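Side-chain contacts in ABC transporter substrate binding protein (Ribose) (Agrobacterium vitis S4, PDB 4WT7), which probably captures a sugar or sugar alcohol for uptake by an ABC transporter, and holds D-allitol in the crystal: residues Y51-A56 and Q274-G279; P115-D120 and A287-G292; K185-E190 and G217-I222; A204-I209 and Q235-A240. All coordinates share one frame; numbering follows the deposited sequence. Where two conformers were deposited one is given.

Contact 1: residues Y51-A56 and Q274-G279; sequences YNAQIA and QPAELG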
loop_
_atom_site.group_PDB
_atom_site.type_symbol
_atom_site.label_atom_id
_atom_site.label_comp_id
_atom_site.label_asym_id
_atom_site.label_seq_id
_atom_site.Cartn_x
_atom_site.Cartn_y
_atom_site.Cartn_z
ATOM N N TYR A 51 -0.784 -11.552 -0.776
ATOM C CA TYR A 51 -0.464 -12.660 -1.653
ATOM C C TYR A 51 -0.731 -13.998 -0.984
ATOM O O TYR A 51 -1.522 -14.795 -1.498
ATOM C CB TYR A 51 0.988 -12.532 -2.120
ATOM C CG TYR A 51 1.491 -13.539 -3.158
ATOM C CD1 TYR A 51 0.968 -13.571 -4.453
ATOM C CD2 TYR A 51 2.533 -14.412 -2.848
ATOM C CE1 TYR A 51 1.447 -14.457 -5.397
ATOM C CE2 TYR A 51 3.023 -15.306 -3.774
ATOM C CZ TYR A 51 2.478 -15.315 -5.057
ATOM O OH TYR A 51 2.968 -16.183 -5.994
ATOM N N ASN A 52 -0.115 -14.267 0.166
ATOM C CA ASN A 52 -0.357 -15.551 0.841
ATOM C C ASN A 52 -1.837 -15.854 1.171
ATOM O O ASN A 52 -2.309 -16.995 1.027
ATOM C CB ASN A 52 0.510 -15.665 2.107
ATOM C CG ASN A 52 1.962 -15.926 1.767
ATOM O OD1 ASN A 52 2.277 -16.249 0.632
ATOM N ND2 ASN A 52 2.851 -15.790 2.750
ATOM N N ALA A 53 -2.565 -14.832 1.598
ATOM C CA ALA A 53 -3.946 -15.017 2.005
ATOM C C ALA A 53 -4.827 -15.328 0.809
ATOM O O ALA A 53 -5.862 -15.957 0.958
ATOM C CB ALA A 53 -4.457 -13.772 2.713
ATOM N N GLN A 54 -4.450 -14.856 -0.375
ATOM C CA GLN A 54 -5.210 -15.210 -1.575
ATOM C C GLN A 54 -4.989 -16.702 -1.884
ATOM O O GLN A 54 -5.926 -17.460 -2.142
ATOM C CB GLN A 54 -4.731 -14.399 -2.783
ATOM C CG GLN A 54 -5.236 -13.014 -2.889
ATOM C CD GLN A 54 -4.582 -12.276 -4.043
ATOM O OE1 GLN A 54 -5.047 -12.353 -5.177
ATOM N NE2 GLN A 54 -3.475 -11.576 -3.759
ATOM N N ILE A 55 -3.738 -17.111 -1.839
ATOM C CA ILE A 55 -3.387 -18.475 -2.155
ATOM C C ILE A 55 -4.119 -19.385 -1.173
ATOM O O ILE A 55 -4.787 -20.335 -1.571
ATOM C CB ILE A 55 -1.875 -18.637 -2.043
ATOM C CG1 ILE A 55 -1.197 -17.907 -3.207
ATOM C CG2 ILE A 55 -1.488 -20.096 -1.974
ATOM C CD1 ILE A 55 0.331 -17.841 -3.117
ATOM N N ALA A 56 -4.004 -19.062 0.115
ATOM C CA ALA A 56 -4.666 -19.815 1.169
ATOM C C ALA A 56 -6.150 -19.920 0.881
ATOM O O ALA A 56 -6.721 -21.002 0.964
ATOM C CB ALA A 56 -4.439 -19.142 2.528
ATOM N N GLN A 274 -5.274 -3.921 6.330
ATOM C CA GLN A 274 -5.601 -5.321 6.608
ATOM C C GLN A 274 -5.363 -6.158 5.342
ATOM O O GLN A 274 -6.314 -6.555 4.649
ATOM C CB GLN A 274 -7.047 -5.424 7.046
ATOM C CG GLN A 274 -7.365 -4.570 8.259
ATOM C CD GLN A 274 -8.713 -4.933 8.911
ATOM O OE1 GLN A 274 -8.814 -5.946 9.615
ATOM N NE2 GLN A 274 -9.733 -4.085 8.720
ATOM N N PRO A 275 -4.094 -6.397 5.023
ATOM C CA PRO A 275 -3.750 -7.085 3.777
ATOM C C PRO A 275 -4.246 -8.536 3.731
ATOM O O PRO A 275 -4.720 -9.001 2.693
ATOM C CB PRO A 275 -2.223 -6.984 3.731
ATOM C CG PRO A 275 -1.805 -6.635 5.185
ATOM C CD PRO A 275 -2.912 -5.767 5.648
ATOM N N ALA A 276 -4.170 -9.265 4.824
ATOM C CA ALA A 276 -4.709 -10.616 4.753
ATOM C C ALA A 276 -6.228 -10.553 4.443
ATOM O O ALA A 276 -6.724 -11.296 3.586
ATOM C CB ALA A 276 -4.399 -11.394 6.006
ATOM N N GLU A 277 -6.945 -9.635 5.089
ATOM C CA GLU A 277 -8.368 -9.468 4.780
ATOM C C GLU A 277 -8.599 -9.069 3.325
ATOM O O GLU A 277 -9.488 -9.587 2.676
ATOM C CB GLU A 277 -9.055 -8.453 5.692
ATOM C CG GLU A 277 -9.269 -8.936 7.106
ATOM C CD GLU A 277 -10.176 -10.157 7.181
ATOM O OE1 GLU A 277 -11.069 -10.291 6.310
ATOM O OE2 GLU A 277 -9.958 -10.994 8.100
ATOM N N LEU A 278 -7.807 -8.138 2.809
ATOM C CA LEU A 278 -7.948 -7.745 1.414
ATOM C C LEU A 278 -7.788 -8.931 0.474
ATOM O O LEU A 278 -8.558 -9.088 -0.465
ATOM C CB LEU A 278 -6.930 -6.661 1.050
ATOM C CG LEU A 278 -7.400 -5.290 1.508
ATOM C CD1 LEU A 278 -6.196 -4.369 1.735
ATOM C CD2 LEU A 278 -8.390 -4.708 0.507
ATOM N N GLY A 279 -6.770 -9.746 0.701
ATOM C CA GLY A 279 -6.559 -10.927 -0.121
ATOM C C GLY A 279 -7.720 -11.913 -0.062
ATOM O O GLY A 279 -8.170 -12.430 -1.092
#
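A53 and A276 meet where two helices, 45-60 and 275-290, pack closely. The CB methyl of A53 points at the second helix and lies 3.5 Å from the backbone O of A276. The two methyls, A53 CB and A276 CB, are 4.1 Å apart. One turn on, G279 has no side chain, and Q54 packs against its backbone. The CA atoms of Q54 and G279 come within 4.7 Å of each other. The side chain of Q54 turns its CG away from its own carbonyl carbon (chi1 -80°), which sets CG 3.5 Å from G279 O. Beyond CG the chain runs on extended (chi2 174°). The side chain also rests on V93 and L95 of strand 91-95, and NE2 is hydrogen-bonded to A50 O, one turn back in its own helix. The amide is thus held by its own helix and not by the partner helix. Both helices belong to the lobe of the periplasmic binding protein fold built on strands 34-39, 64-69 and 91-95. Q273 of the allitol pocket precedes Q274, the N-cap residue of helix 275-290. No hydrogen bond or salt bridge joins the two segments. Their union therefore rests on van der Waals contact, with alanine and glycine letting the two backbones approach closely.

Contact 2: residues P115-D120 and A287-G292; sequences PVLTID and ALLLSG. With X9X (D-allitol), chain C.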
loop_
_atom_site.group_PDB
_atom_site.type_symbol
_atom_site.label_atom_id
_atom_site.label_comp_id
_atom_site.label_asym_id
_atom_site.label_seq_id
_atom_site.Cartn_x
_atom_site.Cartn_y
_atom_site.Cartn_z
ATOM N N PRO A 115 -12.128 -13.194 -16.606
ATOM C CA PRO A 115 -12.469 -12.274 -15.533
ATOM C C PRO A 115 -11.199 -11.825 -14.767
ATOM O O PRO A 115 -10.373 -12.667 -14.354
ATOM C CB PRO A 115 -13.343 -13.123 -14.610
ATOM C CG PRO A 115 -13.870 -14.173 -15.444
ATOM C CD PRO A 115 -12.822 -14.481 -16.457
ATOM N N VAL A 116 -11.076 -10.511 -14.574
ATOM C CA VAL A 116 -9.964 -9.929 -13.851
ATOM C C VAL A 116 -10.479 -9.218 -12.625
ATOM O O VAL A 116 -11.422 -8.439 -12.715
ATOM C CB VAL A 116 -9.234 -8.910 -14.752
ATOM C CG1 VAL A 116 -8.259 -8.053 -13.933
ATOM C CG2 VAL A 116 -8.550 -9.647 -15.865
ATOM N N LEU A 117 -9.902 -9.538 -11.468
ATOM C CA LEU A 117 -10.073 -8.738 -10.264
ATOM C C LEU A 117 -8.725 -8.210 -9.797
ATOM O O LEU A 117 -7.680 -8.724 -10.176
ATOM C CB LEU A 117 -10.712 -9.554 -9.124
ATOM C CG LEU A 117 -12.205 -9.843 -9.305
ATOM C CD1 LEU A 117 -12.412 -10.916 -10.414
ATOM C CD2 LEU A 117 -12.854 -10.260 -7.982
ATOM N N THR A 118 -8.736 -7.173 -8.978
ATOM C CA THR A 118 -7.478 -6.646 -8.475
ATOM C C THR A 118 -7.480 -6.373 -6.968
ATOM O O THR A 118 -8.516 -6.326 -6.319
ATOM C CB THR A 118 -7.104 -5.354 -9.203
ATOM O OG1 THR A 118 -8.198 -4.444 -9.116
ATOM C CG2 THR A 118 -6.786 -5.600 -10.677
ATOM N N ILE A 119 -6.280 -6.196 -6.440
ATOM C CA ILE A 119 -6.056 -5.607 -5.123
ATOM C C ILE A 119 -5.131 -4.403 -5.306
ATOM O O ILE A 119 -4.035 -4.523 -5.859
ATOM C CB ILE A 119 -5.462 -6.631 -4.140
ATOM C CG1 ILE A 119 -6.435 -7.807 -3.999
ATOM C CG2 ILE A 119 -5.156 -5.964 -2.775
ATOM C CD1 ILE A 119 -5.841 -9.037 -3.439
ATOM N N ASP A 120 -5.605 -3.249 -4.863
ATOM C CA ASP A 120 -4.876 -1.996 -4.992
ATOM C C ASP A 120 -4.525 -1.668 -6.441
ATOM O O ASP A 120 -3.411 -1.240 -6.736
ATOM C CB ASP A 120 -3.599 -2.010 -4.142
ATOM C CG ASP A 120 -3.864 -1.747 -2.701
ATOM O OD1 ASP A 120 -4.974 -1.288 -2.372
ATOM O OD2 ASP A 120 -2.926 -1.977 -1.894
ATOM N N ALA A 287 -15.104 -16.041 -6.221
ATOM C CA ALA A 287 -16.129 -17.068 -6.070
ATOM C C ALA A 287 -17.528 -16.494 -6.328
ATOM O O ALA A 287 -18.256 -16.998 -7.176
ATOM C CB ALA A 287 -16.054 -17.680 -4.681
ATOM N N LEU A 288 -17.890 -15.427 -5.624
ATOM C CA LEU A 288 -19.147 -14.727 -5.921
ATOM C C LEU A 288 -19.339 -14.441 -7.429
ATOM O O LEU A 288 -20.403 -14.720 -7.992
ATOM C CB LEU A 288 -19.236 -13.406 -5.157
ATOM C CG LEU A 288 -19.450 -13.483 -3.648
ATOM C CD1 LEU A 288 -19.274 -12.085 -3.024
ATOM C CD2 LEU A 288 -20.853 -14.050 -3.375
ATOM N N LEU A 289 -18.333 -13.872 -8.082
ATOM C CA LEU A 289 -18.441 -13.640 -9.524
ATOM C C LEU A 289 -18.715 -14.925 -10.307
ATOM O O LEU A 289 -19.622 -14.977 -11.137
ATOM C CB LEU A 289 -17.198 -12.970 -10.074
ATOM C CG LEU A 289 -17.267 -12.783 -11.592
ATOM C CD1 LEU A 289 -18.239 -11.685 -11.943
ATOM C CD2 LEU A 289 -15.927 -12.481 -12.160
ATOM N N LEU A 290 -17.937 -15.969 -10.068
ATOM C CA LEU A 290 -18.114 -17.184 -10.857
ATOM C C LEU A 290 -19.459 -17.866 -10.554
ATOM O O LEU A 290 -19.995 -18.563 -11.399
ATOM C CB LEU A 290 -16.949 -18.157 -10.670
ATOM C CG LEU A 290 -15.572 -17.594 -11.037
ATOM C CD1 LEU A 290 -14.485 -18.656 -10.865
ATOM C CD2 LEU A 290 -15.560 -17.031 -12.433
ATOM N N SER A 291 -20.002 -17.661 -9.359
ATOM C CA SER A 291 -21.318 -18.211 -9.049
ATOM C C SER A 291 -22.458 -17.430 -9.725
ATOM O O SER A 291 -23.613 -17.814 -9.583
ATOM C CB SER A 291 -21.567 -18.242 -7.551
ATOM O OG SER A 291 -22.009 -16.977 -7.115
ATOM N N GLY A 292 -22.137 -16.331 -10.417
ATOM C CA GLY A 292 -23.135 -15.575 -11.189
ATOM C C GLY A 292 -23.419 -14.147 -10.713
ATOM O O GLY A 292 -24.078 -13.350 -11.402
HETATM O OAA X9X C . 3.240 0.128 -3.992
HETATM C CAG X9X C . 3.904 0.208 -2.782
HETATM C CAI X9X C . 3.121 0.008 -1.526
HETATM O OAC X9X C . 2.269 1.096 -1.257
HETATM C CAK X9X C . 2.435 -1.327 -1.519
HETATM O OAE X9X C . 3.420 -2.249 -1.785
HETATM C CAL X9X C . 1.885 -1.675 -0.135
HETATM O OAF X9X C . 2.878 -1.629 0.830
HETATM C CAJ X9X C . 0.644 -0.933 0.318
HETATM O OAD X9X C . 0.899 0.322 0.848
HETATM C CAH X9X C . -0.480 -0.850 -0.694
HETATM O OAB X9X C . -1.780 -0.781 -0.149
#
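P115 and L289 make the main contact between the start of strand 116-119 and the last turn of helix 275-290. L289 can be followed outward from the helix. Its CB points towards the strand segment. CG lies anti to the backbone N (chi1 177°), and the fork at CG then divides the work. CD2 reaches P115 CB at 3.6 Å, against the side of the pyrrolidine ring. The same methyl lies 4.2 Å from L117 CD1, so one branch touches both residues. CD1 meets neither of them within contact distance. L290 adds a looser touch, with its CD2 4.5 Å from P115 CG.

The strand is one of the parallel strands of a lobe with the alternating beta-alpha order of a periplasmic binding protein, and the helix packs on a face of that sheet. L117 also rests on N285 and V286 of the helix, and backbone bonds join it to I92 and Q94 of strand 91-95. The helix ends at L290, within the contact. G292 has a positive phi in a Schellman motif, its N bonded to L289 O. S291 OG also turns back to L288 O at 2.9 Å.

At the other end of the strand segment, D120 belongs to the allitol pocket. Its OD2 accepts a hydrogen bond from OAB of the ligand, modelled at 2.4 Å, a length too short to be taken at face value. D120 OD1 is taken up by T131 OG1, a second-shell bond that would limit rotation of the carboxylate.

Contact 3: residues K185-E190 and G217-I222; sequences KIIQPE and GSIKAI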
loop_
_atom_site.group_PDB
_atom_site.type_symbol
_atom_site.label_atom_id
_atom_site.label_comp_id
_atom_site.label_asym_id
_atom_site.label_seq_id
_atom_site.Cartn_x
_atom_site.Cartn_y
_atom_site.Cartn_z
ATOM N N LYS A 185 4.242 23.207 3.994
ATOM C CA LYS A 185 4.860 23.158 2.673
ATOM C C LYS A 185 5.580 21.855 2.499
ATOM O O LYS A 185 6.242 21.355 3.426
ATOM C CB LYS A 185 5.921 24.263 2.517
ATOM C CG LYS A 185 5.578 25.589 3.150
ATOM C CD LYS A 185 4.321 26.183 2.533
ATOM C CE LYS A 185 4.556 27.627 2.059
ATOM N NZ LYS A 185 4.987 28.526 3.176
ATOM N N ILE A 186 5.501 21.344 1.289
ATOM C CA ILE A 186 6.257 20.182 0.898
ATOM C C ILE A 186 7.589 20.684 0.356
ATOM O O ILE A 186 7.652 21.552 -0.540
ATOM C CB ILE A 186 5.507 19.356 -0.179
ATOM C CG1 ILE A 186 4.161 18.869 0.359
ATOM C CG2 ILE A 186 6.360 18.179 -0.657
ATOM C CD1 ILE A 186 3.339 18.110 -0.690
ATOM N N ILE A 187 8.656 20.151 0.929
ATOM C CA ILE A 187 9.995 20.549 0.551
ATOM C C ILE A 187 10.311 20.089 -0.855
ATOM O O ILE A 187 10.014 18.964 -1.240
ATOM C CB ILE A 187 11.008 19.971 1.485
ATOM C CG1 ILE A 187 10.831 20.604 2.869
ATOM C CG2 ILE A 187 12.401 20.206 0.958
ATOM C CD1 ILE A 187 11.934 20.259 3.813
ATOM N N GLN A 188 10.952 20.962 -1.609
ATOM C CA GLN A 188 11.144 20.710 -3.031
ATOM C C GLN A 188 12.481 20.060 -3.338
ATOM O O GLN A 188 13.525 20.396 -2.740
ATOM C CB GLN A 188 10.874 21.953 -3.883
ATOM C CG GLN A 188 9.397 22.268 -3.927
ATOM C CD GLN A 188 8.568 21.065 -4.353
ATOM O OE1 GLN A 188 8.762 20.506 -5.443
ATOM N NE2 GLN A 188 7.657 20.630 -3.476
ATOM N N PRO A 189 12.447 19.267 -4.403
ATOM C CA PRO A 189 12.629 17.880 -4.793
ATOM C C PRO A 189 11.898 16.996 -3.774
ATOM O O PRO A 189 12.380 16.842 -2.676
ATOM C CB PRO A 189 14.166 17.703 -4.755
ATOM C CG PRO A 189 14.728 19.115 -4.638
ATOM C CD PRO A 189 13.559 20.019 -4.988
ATOM N N GLU A 190 10.710 16.502 -4.123
ATOM C CA GLU A 190 10.102 15.402 -3.386
ATOM C C GLU A 190 11.099 14.274 -3.530
ATOM O O GLU A 190 11.854 14.241 -4.502
ATOM C CB GLU A 190 8.722 15.007 -3.994
ATOM C CG GLU A 190 7.638 16.042 -3.724
ATOM C CD GLU A 190 6.238 15.686 -4.217
ATOM O OE1 GLU A 190 6.056 14.722 -5.001
ATOM O OE2 GLU A 190 5.301 16.404 -3.793
ATOM N N GLY A 217 14.046 22.591 13.470
ATOM C CA GLY A 217 12.769 23.189 13.145
ATOM C C GLY A 217 12.549 23.483 11.663
ATOM O O GLY A 217 11.436 23.805 11.265
ATOM N N SER A 218 13.574 23.372 10.829
ATOM C CA SER A 218 13.400 23.665 9.405
ATOM C C SER A 218 12.756 22.507 8.624
ATOM O O SER A 218 12.431 22.635 7.432
ATOM C CB SER A 218 14.739 24.059 8.770
ATOM O OG SER A 218 15.626 22.961 8.743
ATOM N N ILE A 219 12.634 21.364 9.285
ATOM C CA ILE A 219 11.805 20.244 8.810
ATOM C C ILE A 219 10.968 19.817 10.011
ATOM O O ILE A 219 11.482 19.781 11.123
ATOM C CB ILE A 219 12.657 19.045 8.357
ATOM C CG1 ILE A 219 13.570 19.460 7.208
ATOM C CG2 ILE A 219 11.763 17.865 7.997
ATOM C CD1 ILE A 219 14.534 18.407 6.750
ATOM N N LYS A 220 9.689 19.516 9.810
ATOM C CA LYS A 220 8.838 19.139 10.936
ATOM C C LYS A 220 8.266 17.748 10.765
ATOM O O LYS A 220 7.951 17.073 11.766
ATOM C CB LYS A 220 7.716 20.152 11.148
ATOM C CG LYS A 220 8.208 21.575 11.288
ATOM C CD LYS A 220 7.983 22.192 12.658
ATOM C CE LYS A 220 6.488 22.309 12.953
ATOM N NZ LYS A 220 6.059 23.635 13.496
ATOM N N ALA A 221 8.136 17.302 9.513
ATOM C CA ALA A 221 7.597 15.982 9.254
ATOM C C ALA A 221 8.178 15.330 7.996
ATOM O O ALA A 221 8.753 16.008 7.113
ATOM C CB ALA A 221 6.093 16.056 9.138
ATOM N N ILE A 222 8.035 14.012 7.943
ATOM C CA ILE A 222 8.367 13.246 6.762
ATOM C C ILE A 222 7.200 12.288 6.492
ATOM O O ILE A 222 6.814 11.472 7.370
ATOM C CB ILE A 222 9.636 12.442 6.953
ATOM C CG1 ILE A 222 10.760 13.352 7.444
ATOM C CG2 ILE A 222 10.029 11.756 5.660
ATOM C CD1 ILE A 222 12.035 12.639 7.581
#
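This is a small apolar contact at the edge of the mixed sheet in the second lobe of the periplasmic binding protein fold. It joins segment 185-190, on edge strand 184-186, to the loop that leads into strand 221-224. In the chain helix 198-212 lies between the two; in the sheet strand 153-158 does. The path is a beta-alpha-beta crossover that skips over that middle strand. I187 and I219 carry the contact, and no hydrogen bond joins the two segments. The first side-chain bond of I187 points towards the loop. Its CG1 stands anti to its carbonyl carbon (chi1 -67°), and with chi2 near 180° the branch extends to put CD1 at the front. I219 has the same pair of torsions, but its flank is presented. The two side chains cross at about a right angle, so a methyl tip on one meets the middle of the other. Y213 lies on both isoleucines and on S218, and V156 of the middle strand lies on I187. The polar groups of S218 have other partners: OG is bonded to E215 O, and the backbone O, 4.4 Å from I187 CD1, takes N154 ND2. Beyond I187, the Q188 amide folds back, and NE2 donates to I186 O at 3.1 Å from above the carbonyl plane. The meeting of the two isoleucines itself is between I187 CD1 and I219 CG1, 3.9 Å apart.

Contact 4: residues A204-I209 and Q235-A240; sequences AQVTAI and QALAAA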
loop_
_atom_site.group_PDB
_atom_site.type_symbol
_atom_site.label_atom_id
_atom_site.label_comp_id
_atom_site.label_asym_id
_atom_site.label_seq_id
_atom_site.Cartn_x
_atom_site.Cartn_y
_atom_site.Cartn_z
ATOM N N ALA A 204 19.284 6.679 3.825
ATOM C CA ALA A 204 20.317 7.479 3.157
ATOM C C ALA A 204 19.757 8.810 2.642
ATOM O O ALA A 204 20.361 9.862 2.811
ATOM C CB ALA A 204 20.942 6.663 1.990
ATOM N N GLN A 205 18.579 8.765 2.017
ATOM C CA GLN A 205 17.957 9.974 1.483
ATOM C C GLN A 205 17.597 10.971 2.586
ATOM O O GLN A 205 17.873 12.181 2.473
ATOM C CB GLN A 205 16.712 9.602 0.672
ATOM C CG GLN A 205 17.031 8.887 -0.629
ATOM C CD GLN A 205 15.921 9.086 -1.638
ATOM O OE1 GLN A 205 15.694 10.203 -2.091
ATOM N NE2 GLN A 205 15.203 8.023 -1.957
ATOM N N VAL A 206 16.997 10.467 3.662
ATOM C CA VAL A 206 16.678 11.318 4.785
ATOM C C VAL A 206 17.976 11.824 5.417
ATOM O O VAL A 206 18.106 13.020 5.698
ATOM C CB VAL A 206 15.807 10.595 5.831
ATOM C CG1 VAL A 206 15.602 11.467 7.074
ATOM C CG2 VAL A 206 14.473 10.235 5.236
ATOM N N THR A 207 18.955 10.945 5.622
ATOM C CA THR A 207 20.232 11.414 6.177
ATOM C C THR A 207 20.796 12.556 5.329
ATOM O O THR A 207 21.270 13.568 5.851
ATOM C CB THR A 207 21.289 10.326 6.235
ATOM O OG1 THR A 207 20.856 9.284 7.102
ATOM C CG2 THR A 207 22.607 10.891 6.792
ATOM N N ALA A 208 20.758 12.413 4.013
ATOM C CA ALA A 208 21.349 13.457 3.206
ATOM C C ALA A 208 20.491 14.718 3.291
ATOM O O ALA A 208 21.038 15.829 3.276
ATOM C CB ALA A 208 21.579 13.013 1.756
ATOM N N ILE A 209 19.168 14.582 3.420
ATOM C CA ILE A 209 18.330 15.785 3.435
ATOM C C ILE A 209 18.426 16.547 4.767
ATOM O O ILE A 209 18.339 17.774 4.783
ATOM C CB ILE A 209 16.847 15.525 3.055
ATOM C CG1 ILE A 209 16.331 16.685 2.199
ATOM C CG2 ILE A 209 15.984 15.398 4.270
ATOM C CD1 ILE A 209 14.845 16.654 1.960
ATOM N N GLN A 235 14.497 5.755 11.532
ATOM C CA GLN A 235 15.846 5.399 11.918
ATOM C C GLN A 235 16.831 6.534 11.635
ATOM O O GLN A 235 17.661 6.834 12.497
ATOM C CB GLN A 235 16.294 4.143 11.184
ATOM C CG GLN A 235 15.490 2.917 11.533
ATOM C CD GLN A 235 15.727 1.771 10.557
ATOM O OE1 GLN A 235 16.476 1.913 9.598
ATOM N NE2 GLN A 235 15.085 0.633 10.803
ATOM N N ALA A 236 16.748 7.159 10.450
ATOM C CA ALA A 236 17.726 8.190 10.103
ATOM C C ALA A 236 17.576 9.370 11.063
ATOM O O ALA A 236 18.566 9.974 11.448
ATOM C CB ALA A 236 17.585 8.647 8.619
ATOM N N LEU A 237 16.352 9.674 11.490
ATOM C CA LEU A 237 16.157 10.741 12.467
ATOM C C LEU A 237 16.876 10.436 13.790
ATOM O O LEU A 237 17.536 11.318 14.377
ATOM C CB LEU A 237 14.682 10.983 12.747
ATOM C CG LEU A 237 13.847 11.457 11.551
ATOM C CD1 LEU A 237 12.411 11.510 11.939
ATOM C CD2 LEU A 237 14.327 12.827 11.021
ATOM N N ALA A 238 16.758 9.195 14.256
ATOM C CA ALA A 238 17.371 8.832 15.538
ATOM C C ALA A 238 18.895 8.910 15.416
ATOM O O ALA A 238 19.571 9.551 16.220
ATOM C CB ALA A 238 16.930 7.442 15.972
ATOM N N ALA A 239 19.421 8.269 14.379
ATOM C CA ALA A 239 20.857 8.294 14.082
ATOM C C ALA A 239 21.417 9.719 14.015
ATOM O O ALA A 239 22.511 9.987 14.516
ATOM C CB ALA A 239 21.143 7.533 12.756
ATOM N N ALA A 240 20.665 10.633 13.415
ATOM C CA ALA A 240 21.127 12.002 13.217
ATOM C C ALA A 240 20.911 12.966 14.403
ATOM O O ALA A 240 21.342 14.112 14.340
ATOM C CB ALA A 240 20.473 12.584 11.950
#
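V206 and A236 join two neighbouring helices, 198-212 and 227-240, on one face of the mixed sheet in the second lobe of this periplasmic binding protein. Each helix is followed in the chain by a strand, and strand 221-224 lies between them in sequence. The short helical segments run in roughly the same direction, at 44° to each other. Their axes come within 8.9 Å.

Apolar packing does most of the work. The CB of A236 points towards the other helix and sits beside V206, touching both its CB and its CG1. The CG1 branch of V206 stands anti to the backbone N (chi1 174°), a setting that carries it over to A236 CB at 3.8 Å. The same methyl reaches L237 CD2 at 4.4 Å. The CB of L237 points away from the other helix, but its CD2 branch still reaches V206. V206 and L237 both also rest on I222 of strand 221-224, so the helix pair is seated on the sheet. F203, one turn before T207, lies on A236 as well.

Polar groups take no bond across the interface. In T207, OG1 sits on the side of the backbone N (chi1 -63°), and the hydroxyl is hydrogen-bonded to F203 O in its own helix. That keeps an oxygen at an alanine methyl without a bond between the segments. The hydroxyl touches the partner helix through van der Waals contact alone, with T207 OG1 3.7 Å from A236 CB.

Overall arrangement
The four contacts fall into two pairs, one in each lobe. Contacts 1 and 2 share helix 275-290 and lie 14 Å apart between centres. I119 joins them: its CD1 is 3.5 Å from Q54 NE2 and 3.9 Å from G279 CA. Contacts 3 and 4 are 13 Å apart between centres and meet through I222, whose CD1 is 3.8 Å from V206 CG1. The pairs lie on opposite sides of the chain's centre, and the centres of contacts 1 and 3 are about 35 Å apart. D-allitol sits between the lobes. Contact 2 reaches it directly through D120, while in contact 1 G279 CA is 11.2 Å from OAB of the ligand.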